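Local coordinates for protein phosphopantetheine adenylyltransferase (Archaeoglobus fulgidus, PDB 3DO8) that probably transfers an adenylyl group from ATP to 4'-phosphopantetheine, giving dephospho-CoA and pyrophosphate in coenzyme A biosynthesis, at residues G7-L12 with K18-A23; D38-A43 with V73-P78; K81-D86 with L101-K106. One frame throughout, in Å; residues are numbered along the deposited sequence.

In the fold
The three contacts follow one another along a single Rossmann-like domain of the cytidylyltransferase type, whose parallel sheet has the strand order 3-2-1-4-5. Interaction 1 joins the loop after central strand 3-7, which leads into the HxGH signature, to helix 14-27. Interaction 2 sets helix 38-44 against the end of edge strand 71-75, and interaction 3 packs the loop between strands 71-75 and 89-92 on helix 97-110. Centres lie 15 Å apart for 1 and 2, which touch through Thr-8 on Ala-41, and 16 Å for 2 and 3, through Val-73 on Lys-81. Interactions 1 and 3 do not meet, but helix residues of 18-23 and 101-106 touch the second subunit, so sheet connections and dimer contact share these helices.

Interaction 1: G7-L12 with K18-A23; sequences GTFEPL and KLIDVA
Phe-9 and Leu-12 hang from an irregular loop and face Ile-20 on a regular helix, with no hydrogen bond between the two segments. Phe-9 has a left-handed backbone (phi/psi 64°/43°), and a cis peptide bond before Pro-11 bends the loop again ahead of Leu-12. Residues 18-23 are helical, as Val-22 N to Lys-18 O at 3.0 Å attests. The backbones stay well apart: Phe-9 CA lies 10.9 Å from Ile-20 CA, so side chains alone span the gap. Ile-20 crosses it with an extended chain, CG1 anti to its own carbonyl carbon, which carries CD1 to the far end. Ile-20 CD1 makes both contacts, 4.3 Å from Phe-9 CE1, approaching the ring obliquely, and 4.2 Å from Leu-12 CD2. Within the loop, Leu-12 CD2 also rests 3.6 Å from Phe-9 CD1, closing an apolar triangle. Gly-7 belongs to the same geometry, since a beta carbon there would come to about 3.0 Å from Phe-9 CE2.

The loop leads into the HxGH signature of the nucleotidyltransferase superfamily, to which His-16 belongs, and the Phe-9 ring meets the His-16 ring with planes about 50° apart. The contact lies where strand 3-7 passes into helix 14-27, the first beta-to-alpha connection of the Rossmann-like unit. Helix 51-66 covers it through Val-58 on Phe-9 and through Val-62 and Tyr-66 on Ile-20, while Leu-5 of strand 3-7 touches Ile-20 from the sheet.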
loop_
_atom_site.group_PDB
_atom_site.type_symbol
_atom_site.label_atom_id
_atom_site.label_comp_id
_atom_site.label_asym_id
_atom_site.label_seq_id
_atom_site.Cartn_x
_atom_site.Cartn_y
_atom_site.Cartn_z
ATOM N N GLY A 7 5.442 -11.427 -9.167
ATOM C CA GLY A 7 4.489 -12.507 -9.037
ATOM C C GLY A 7 4.610 -13.536 -10.138
ATOM O O GLY A 7 5.409 -13.400 -11.054
ATOM N N THR A 8 3.808 -14.585 -9.997
ATOM C CA THR A 8 3.641 -15.601 -11.022
ATOM C C THR A 8 2.437 -15.249 -11.909
ATOM O O THR A 8 2.491 -15.444 -13.092
ATOM C CB THR A 8 3.466 -16.992 -10.378
ATOM O OG1 THR A 8 4.675 -17.356 -9.731
ATOM C CG2 THR A 8 3.119 -18.022 -11.418
ATOM N N PHE A 9 1.373 -14.718 -11.313
ATOM C CA PHE A 9 0.199 -14.199 -12.048
ATOM C C PHE A 9 -0.511 -15.295 -12.809
ATOM O O PHE A 9 -0.947 -15.085 -13.963
ATOM C CB PHE A 9 0.569 -13.030 -12.988
ATOM C CG PHE A 9 1.209 -11.861 -12.281
ATOM C CD1 PHE A 9 0.444 -10.968 -11.535
ATOM C CD2 PHE A 9 2.583 -11.657 -12.342
ATOM C CE1 PHE A 9 1.047 -9.873 -10.876
ATOM C CE2 PHE A 9 3.181 -10.625 -11.671
ATOM C CZ PHE A 9 2.429 -9.715 -10.942
ATOM N N GLU A 10 -0.687 -16.450 -12.171
ATOM C CA GLU A 10 -1.442 -17.541 -12.790
ATOM C C GLU A 10 -2.476 -18.092 -11.835
ATOM O O GLU A 10 -2.100 -18.695 -10.828
ATOM C CB GLU A 10 -0.536 -18.678 -13.269
ATOM C CG GLU A 10 -1.326 -19.828 -13.925
ATOM C CD GLU A 10 -0.482 -20.979 -14.353
ATOM O OE1 GLU A 10 0.694 -20.766 -14.714
ATOM O OE2 GLU A 10 -0.992 -22.138 -14.312
ATOM N N PRO A 11 -3.765 -17.870 -12.123
ATOM C CA PRO A 11 -4.250 -16.941 -13.130
ATOM C C PRO A 11 -4.097 -15.517 -12.577
ATOM O O PRO A 11 -3.678 -15.325 -11.428
ATOM C CB PRO A 11 -5.724 -17.285 -13.250
ATOM C CG PRO A 11 -6.075 -17.723 -11.940
ATOM C CD PRO A 11 -4.878 -18.425 -11.349
ATOM N N LEU A 12 -4.395 -14.542 -13.421
ATOM C CA LEU A 12 -4.359 -13.144 -13.032
ATOM C C LEU A 12 -5.684 -12.803 -12.361
ATOM O O LEU A 12 -6.708 -12.633 -13.050
ATOM C CB LEU A 12 -4.116 -12.277 -14.260
ATOM C CG LEU A 12 -3.885 -10.776 -14.026
ATOM C CD1 LEU A 12 -5.024 -10.040 -13.333
ATOM C CD2 LEU A 12 -2.681 -10.544 -13.252
ATOM N N LYS A 18 -5.413 -5.768 -7.482
ATOM C CA LYS A 18 -5.249 -4.783 -6.413
ATOM C C LYS A 18 -3.790 -4.382 -6.274
ATOM O O LYS A 18 -3.469 -3.199 -6.122
ATOM C CB LYS A 18 -5.789 -5.297 -5.096
ATOM C CG LYS A 18 -7.298 -5.489 -5.077
ATOM C CD LYS A 18 -7.797 -6.183 -3.815
ATOM C CE LYS A 18 -9.323 -6.042 -3.689
ATOM N NZ LYS A 18 -9.765 -6.692 -2.431
ATOM N N LEU A 19 -2.902 -5.365 -6.314
ATOM C CA LEU A 19 -1.473 -5.080 -6.217
ATOM C C LEU A 19 -1.041 -4.134 -7.345
ATOM O O LEU A 19 -0.277 -3.183 -7.136
ATOM C CB LEU A 19 -0.660 -6.364 -6.323
ATOM C CG LEU A 19 -0.761 -7.420 -5.240
ATOM C CD1 LEU A 19 0.383 -8.465 -5.390
ATOM C CD2 LEU A 19 -0.759 -6.769 -3.875
ATOM N N ILE A 20 -1.482 -4.456 -8.553
ATOM C CA ILE A 20 -1.116 -3.684 -9.727
ATOM C C ILE A 20 -1.647 -2.254 -9.598
ATOM O O ILE A 20 -0.935 -1.277 -9.939
ATOM C CB ILE A 20 -1.631 -4.369 -11.036
ATOM C CG1 ILE A 20 -0.801 -5.618 -11.322
ATOM C CG2 ILE A 20 -1.587 -3.426 -12.239
ATOM C CD1 ILE A 20 -1.413 -6.610 -12.306
ATOM N N ASP A 21 -2.886 -2.105 -9.104
ATOM C CA ASP A 21 -3.482 -0.762 -8.969
ATOM C C ASP A 21 -2.640 0.066 -8.000
ATOM O O ASP A 21 -2.344 1.220 -8.240
ATOM C CB ASP A 21 -4.910 -0.843 -8.431
ATOM C CG ASP A 21 -5.644 0.484 -8.529
ATOM O OD1 ASP A 21 -5.777 0.993 -9.669
ATOM O OD2 ASP A 21 -6.093 1.010 -7.457
ATOM N N VAL A 22 -2.312 -0.521 -6.864
ATOM C CA VAL A 22 -1.529 0.200 -5.848
ATOM C C VAL A 22 -0.156 0.566 -6.453
ATOM O O VAL A 22 0.294 1.691 -6.342
ATOM C CB VAL A 22 -1.396 -0.618 -4.516
ATOM C CG1 VAL A 22 -0.331 -0.018 -3.604
ATOM C CG2 VAL A 22 -2.755 -0.757 -3.829
ATOM N N ALA A 23 0.496 -0.380 -7.114
ATOM C CA ALA A 23 1.829 -0.133 -7.664
ATOM C C ALA A 23 1.796 1.004 -8.685
ATOM O O ALA A 23 2.675 1.856 -8.686
ATOM C CB ALA A 23 2.418 -1.391 -8.285
#

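Interaction 2: D38-A43 with V73-P78; sequences DRMARA and VKITNP
Met-40 of the short helix 38-44 lies against Ile-75 and the residues that follow it, where edge strand 71-75 leaves the parallel sheet at its C-terminal end. The CA atoms of Met-40 and Thr-76, 6.8 Å apart, mark the closest backbone approach, and Met-40 supplies nearly all of the helix's share of the contact. Its CG stands anti to the backbone N (chi1 -165°), and the chain then bends at chi2 and chi3, bringing sulfur and methyl alongside the departing strand. Met-40 SD sits 3.6 Å from Ile-75 O and 3.8 Å from Ile-75 CG2, the two side chains crossing at about a right angle. Met-40 CE reaches further along the chain, to 3.8 Å from Asn-77 CA and 3.9 Å from Thr-76 C. These are van der Waals contacts, largely with backbone atoms.

In this Rossmann-like fold, strand 71-75 pairs with strand 31-36, and the helix starts directly after the latter. Ser-37 shows how closely the pieces join: its backbone pairs with Ile-75, while its OG is hydrogen-bonded to Met-40 N. Replacing Met-40 by an alanine removes SD and CE and is likely to open a gap beside Ile-75 CG2 and strip Thr-76 and Asn-77 of apolar cover.

The polar link between the segments is looser. One water accepts from Asp-38 N at 3.2 Å and, weakly, from Lys-74 NZ at 3.4 Å. Both residues also have partners outside the two segments: Asp-38 OD1 forms a salt bridge with Arg-54 NH2 and a hydrogen bond with Phe-51 N, and Lys-74 makes a cation-pi contact with the Phe-51 ring, while Asn-77 OD1 is held by Tyr-79 N.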
loop_
_atom_site.group_PDB
_atom_site.type_symbol
_atom_site.label_atom_id
_atom_site.label_comp_id
_atom_site.label_asym_id
_atom_site.label_seq_id
_atom_site.Cartn_x
_atom_site.Cartn_y
_atom_site.Cartn_z
ATOM N N ASP A 38 9.415 -19.976 -15.601
ATOM C CA ASP A 38 8.710 -21.266 -15.485
ATOM C C ASP A 38 9.260 -22.107 -14.324
ATOM O O ASP A 38 8.505 -22.700 -13.559
ATOM C CB ASP A 38 8.835 -22.054 -16.787
ATOM C CG ASP A 38 8.067 -21.433 -17.925
ATOM O OD1 ASP A 38 7.275 -20.512 -17.666
ATOM O OD2 ASP A 38 8.272 -21.850 -19.083
ATOM N N ARG A 39 10.576 -22.121 -14.179
ATOM C CA ARG A 39 11.216 -22.916 -13.118
ATOM C C ARG A 39 10.673 -22.535 -11.756
ATOM O O ARG A 39 10.234 -23.370 -10.967
ATOM C CB ARG A 39 12.714 -22.680 -13.112
ATOM C CG ARG A 39 13.504 -23.629 -13.952
ATOM C CD ARG A 39 14.937 -23.767 -13.403
ATOM N NE ARG A 39 15.921 -23.905 -14.482
ATOM C CZ ARG A 39 15.979 -24.922 -15.349
ATOM N NH1 ARG A 39 15.098 -25.930 -15.304
ATOM N NH2 ARG A 39 16.926 -24.924 -16.288
ATOM N N MET A 40 10.668 -21.230 -11.530
ATOM C CA MET A 40 10.267 -20.635 -10.280
ATOM C C MET A 40 8.769 -20.765 -10.008
ATOM O O MET A 40 8.338 -20.972 -8.864
ATOM C CB MET A 40 10.663 -19.170 -10.375
ATOM C CG MET A 40 10.678 -18.402 -9.116
ATOM S SD MET A 40 12.099 -17.274 -9.173
ATOM C CE MET A 40 13.269 -18.604 -8.670
ATOM N N ALA A 41 7.963 -20.611 -11.057
ATOM C CA ALA A 41 6.524 -20.727 -10.925
ATOM C C ALA A 41 6.136 -22.133 -10.444
ATOM O O ALA A 41 5.274 -22.285 -9.580
ATOM C CB ALA A 41 5.867 -20.421 -12.256
ATOM N N ARG A 42 6.799 -23.139 -11.006
ATOM C CA ARG A 42 6.518 -24.557 -10.722
ATOM C C ARG A 42 6.807 -24.999 -9.279
ATOM O O ARG A 42 6.201 -25.971 -8.789
ATOM C CB ARG A 42 7.335 -25.442 -11.655
ATOM C CG ARG A 42 6.774 -25.585 -13.050
ATOM C CD ARG A 42 7.420 -26.782 -13.769
ATOM N NE ARG A 42 8.813 -26.519 -14.162
ATOM C CZ ARG A 42 9.189 -25.938 -15.308
ATOM N NH1 ARG A 42 8.284 -25.549 -16.205
ATOM N NH2 ARG A 42 10.481 -25.744 -15.563
ATOM N N ALA A 43 7.740 -24.319 -8.612
ATOM C CA ALA A 43 8.048 -24.611 -7.207
ATOM C C ALA A 43 6.947 -24.125 -6.267
ATOM O O ALA A 43 6.834 -24.594 -5.137
ATOM C CB ALA A 43 9.384 -23.991 -6.810
ATOM N N VAL A 73 10.062 -7.819 -16.213
ATOM C CA VAL A 73 11.361 -8.476 -16.086
ATOM C C VAL A 73 11.131 -9.906 -15.594
ATOM O O VAL A 73 10.252 -10.153 -14.760
ATOM C CB VAL A 73 12.290 -7.669 -15.153
ATOM C CG1 VAL A 73 12.468 -6.224 -15.669
ATOM C CG2 VAL A 73 11.747 -7.633 -13.789
ATOM N N LYS A 74 11.844 -10.873 -16.164
ATOM C CA LYS A 74 11.761 -12.236 -15.668
ATOM C C LYS A 74 12.486 -12.339 -14.339
ATOM O O LYS A 74 13.661 -11.911 -14.211
ATOM C CB LYS A 74 12.379 -13.226 -16.664
ATOM C CG LYS A 74 12.203 -14.657 -16.297
ATOM C CD LYS A 74 12.910 -15.594 -17.285
ATOM C CE LYS A 74 12.269 -15.602 -18.666
ATOM N NZ LYS A 74 12.899 -16.608 -19.623
ATOM N N ILE A 75 11.792 -12.906 -13.361
ATOM C CA ILE A 75 12.367 -13.208 -12.043
ATOM C C ILE A 75 12.960 -14.619 -12.116
ATOM O O ILE A 75 12.251 -15.579 -12.394
ATOM C CB ILE A 75 11.295 -13.131 -10.928
ATOM C CG1 ILE A 75 10.711 -11.727 -10.794
ATOM C CG2 ILE A 75 11.875 -13.536 -9.582
ATOM C CD1 ILE A 75 9.422 -11.660 -9.936
ATOM N N THR A 76 14.274 -14.722 -11.917
ATOM C CA THR A 76 14.998 -15.996 -11.998
ATOM C C THR A 76 15.705 -16.374 -10.681
ATOM O O THR A 76 16.416 -17.379 -10.599
ATOM C CB THR A 76 16.010 -15.914 -13.145
ATOM O OG1 THR A 76 16.943 -14.864 -12.857
ATOM C CG2 THR A 76 15.259 -15.616 -14.477
ATOM N N ASN A 77 15.491 -15.580 -9.643
ATOM C CA ASN A 77 15.911 -15.933 -8.299
ATOM C C ASN A 77 14.916 -15.278 -7.346
ATOM O O ASN A 77 14.139 -14.404 -7.764
ATOM C CB ASN A 77 17.365 -15.470 -8.082
ATOM C CG ASN A 77 17.468 -13.978 -7.828
ATOM O OD1 ASN A 77 17.202 -13.527 -6.727
ATOM N ND2 ASN A 77 17.880 -13.207 -8.836
ATOM N N PRO A 78 14.917 -15.695 -6.066
ATOM C CA PRO A 78 13.897 -15.206 -5.121
ATOM C C PRO A 78 13.824 -13.683 -4.951
ATOM O O PRO A 78 12.776 -13.132 -4.600
ATOM C CB PRO A 78 14.316 -15.835 -3.798
ATOM C CG PRO A 78 15.086 -17.020 -4.157
ATOM C CD PRO A 78 15.810 -16.696 -5.453
HETATM O O HOH W 1 11.083 -19.097 -18.130
#

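Interaction 3: K81-D86 with L101-K106; sequences KTLDVD and LKINQK
With chi1 at 64°, Thr-82 places OG1 between its own backbone N and carbonyl carbon, and Ile-103 meets it with CG1 anti to the carbonyl carbon and an extended chi2 of 161°. Thr-82 OG1 therefore fits against the branched Ile-103, 3.4 Å from its CG1 and CD1 and 3.5 Å from its CG2, the two side chains crossing at about a right angle. The polarity of OG1 is met elsewhere, by a hydrogen bond with Tyr-79 O.

The pair joins two connections of the Rossmann-like fold. Residues 81-86 belong to the loop that carries the chain from edge strand 71-75, across the sheet, to strand 89-92; helix 97-110 forms the beta-alpha-beta crossover from there to strand 116-121. The loop is drawn into a turn by Lys-81 O, which accepts from both Asp-84 N and Val-85 N at 3.0 Å. Arg-107, on the helix just beyond the segment, adds hydrogen bonds from NH1 to Thr-82 O and Val-85 O, so hydrogen bonds flank the van der Waals contact.

Lys-106 contributes its stem, while its NZ turns to a salt bridge with Glu-109. Leu-83 reaches over one helical turn with a single methyl: CD2 lies 3.7 Å from Ile-103 O and equally 3.7 Å from Lys-106 CB.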
loop_
_atom_site.group_PDB
_atom_site.type_symbol
_atom_site.label_atom_id
_atom_site.label_comp_id
_atom_site.label_asym_id
_atom_site.label_seq_id
_atom_site.Cartn_x
_atom_site.Cartn_y
_atom_site.Cartn_z
ATOM N N LYS A 81 15.540 -8.444 -8.953
ATOM C CA LYS A 81 16.525 -7.371 -8.985
ATOM C C LYS A 81 16.575 -6.535 -7.700
ATOM O O LYS A 81 17.256 -5.518 -7.637
ATOM C CB LYS A 81 16.231 -6.407 -10.139
ATOM C CG LYS A 81 16.301 -6.978 -11.553
ATOM C CD LYS A 81 16.153 -5.815 -12.555
ATOM C CE LYS A 81 14.726 -5.136 -12.526
ATOM N NZ LYS A 81 14.740 -3.640 -12.829
ATOM N N THR A 82 15.852 -6.955 -6.676
ATOM C CA THR A 82 15.635 -6.077 -5.537
ATOM C C THR A 82 16.821 -5.933 -4.593
ATOM O O THR A 82 16.764 -5.134 -3.692
ATOM C CB THR A 82 14.423 -6.529 -4.699
ATOM O OG1 THR A 82 14.707 -7.813 -4.155
ATOM C CG2 THR A 82 13.124 -6.532 -5.531
ATOM N N LEU A 83 17.922 -6.678 -4.802
ATOM C CA LEU A 83 19.134 -6.441 -4.020
ATOM C C LEU A 83 20.098 -5.514 -4.734
ATOM O O LEU A 83 21.124 -5.156 -4.183
ATOM C CB LEU A 83 19.848 -7.761 -3.718
ATOM C CG LEU A 83 19.075 -8.750 -2.864
ATOM C CD1 LEU A 83 19.903 -9.978 -2.571
ATOM C CD2 LEU A 83 18.565 -8.094 -1.587
ATOM N N ASP A 84 19.775 -5.156 -5.970
ATOM C CA ASP A 84 20.682 -4.434 -6.854
ATOM C C ASP A 84 20.093 -3.048 -7.152
ATOM O O ASP A 84 20.698 -2.006 -6.842
ATOM C CB ASP A 84 20.854 -5.274 -8.135
ATOM C CG ASP A 84 22.093 -4.937 -8.909
ATOM O OD1 ASP A 84 23.037 -4.353 -8.329
ATOM O OD2 ASP A 84 22.114 -5.283 -10.109
ATOM N N VAL A 85 18.886 -3.035 -7.682
ATOM C CA VAL A 85 18.216 -1.791 -8.057
ATOM C C VAL A 85 17.668 -1.114 -6.830
ATOM O O VAL A 85 17.171 -1.789 -5.897
ATOM C CB VAL A 85 17.061 -2.077 -9.049
ATOM C CG1 VAL A 85 16.252 -0.774 -9.395
ATOM C CG2 VAL A 85 17.570 -2.778 -10.291
ATOM N N ASP A 86 17.701 0.218 -6.829
ATOM C CA ASP A 86 17.141 0.987 -5.747
ATOM C C ASP A 86 15.700 1.268 -6.155
ATOM O O ASP A 86 15.433 1.847 -7.248
ATOM C CB ASP A 86 17.902 2.282 -5.449
ATOM C CG ASP A 86 19.285 2.043 -4.826
ATOM O OD1 ASP A 86 19.507 1.001 -4.175
ATOM O OD2 ASP A 86 20.167 2.923 -4.979
ATOM N N LEU A 101 10.431 -8.667 3.761
ATOM C CA LEU A 101 11.252 -8.420 4.945
ATOM C C LEU A 101 12.667 -8.970 4.748
ATOM O O LEU A 101 13.643 -8.328 5.122
ATOM C CB LEU A 101 10.633 -9.032 6.187
ATOM C CG LEU A 101 9.266 -8.428 6.574
ATOM C CD1 LEU A 101 8.678 -9.288 7.711
ATOM C CD2 LEU A 101 9.358 -6.948 6.940
ATOM N N LYS A 102 12.755 -10.137 4.132
ATOM C CA LYS A 102 14.057 -10.775 3.818
ATOM C C LYS A 102 14.895 -9.911 2.847
ATOM O O LYS A 102 16.128 -9.751 3.013
ATOM C CB LYS A 102 13.856 -12.198 3.273
ATOM C CG LYS A 102 15.114 -12.947 2.915
ATOM C CD LYS A 102 15.914 -13.273 4.122
ATOM C CE LYS A 102 16.858 -14.444 3.860
ATOM N NZ LYS A 102 17.553 -14.818 5.114
ATOM N N ILE A 103 14.220 -9.392 1.835
ATOM C CA ILE A 103 14.838 -8.457 0.888
ATOM C C ILE A 103 15.512 -7.283 1.640
ATOM O O ILE A 103 16.676 -6.973 1.401
ATOM C CB ILE A 103 13.848 -7.985 -0.185
ATOM C CG1 ILE A 103 13.549 -9.127 -1.197
ATOM C CG2 ILE A 103 14.373 -6.740 -0.891
ATOM C CD1 ILE A 103 12.270 -8.970 -2.048
ATOM N N ASN A 104 14.793 -6.648 2.570
ATOM C CA ASN A 104 15.372 -5.520 3.298
ATOM C C ASN A 104 16.506 -5.964 4.221
ATOM O O ASN A 104 17.491 -5.252 4.369
ATOM C CB ASN A 104 14.316 -4.733 4.078
ATOM C CG ASN A 104 13.679 -3.654 3.235
ATOM O OD1 ASN A 104 14.264 -3.249 2.192
ATOM N ND2 ASN A 104 12.533 -3.144 3.670
ATOM N N GLN A 105 16.393 -7.170 4.790
ATOM C CA GLN A 105 17.461 -7.689 5.674
ATOM C C GLN A 105 18.744 -7.838 4.880
ATOM O O GLN A 105 19.827 -7.372 5.311
ATOM C CB GLN A 105 17.066 -9.016 6.304
ATOM C CG GLN A 105 16.037 -8.856 7.370
ATOM C CD GLN A 105 15.404 -10.155 7.809
ATOM O OE1 GLN A 105 15.745 -11.239 7.317
ATOM N NE2 GLN A 105 14.468 -10.055 8.749
ATOM N N LYS A 106 18.609 -8.423 3.683
ATOM C CA LYS A 106 19.777 -8.618 2.815
ATOM C C LYS A 106 20.315 -7.304 2.265
ATOM O O LYS A 106 21.526 -7.135 2.125
ATOM C CB LYS A 106 19.494 -9.586 1.671
ATOM C CG LYS A 106 19.330 -10.992 2.120
ATOM C CD LYS A 106 20.680 -11.556 2.500
ATOM C CE LYS A 106 20.562 -12.852 3.159
ATOM N NZ LYS A 106 21.918 -13.220 3.660
#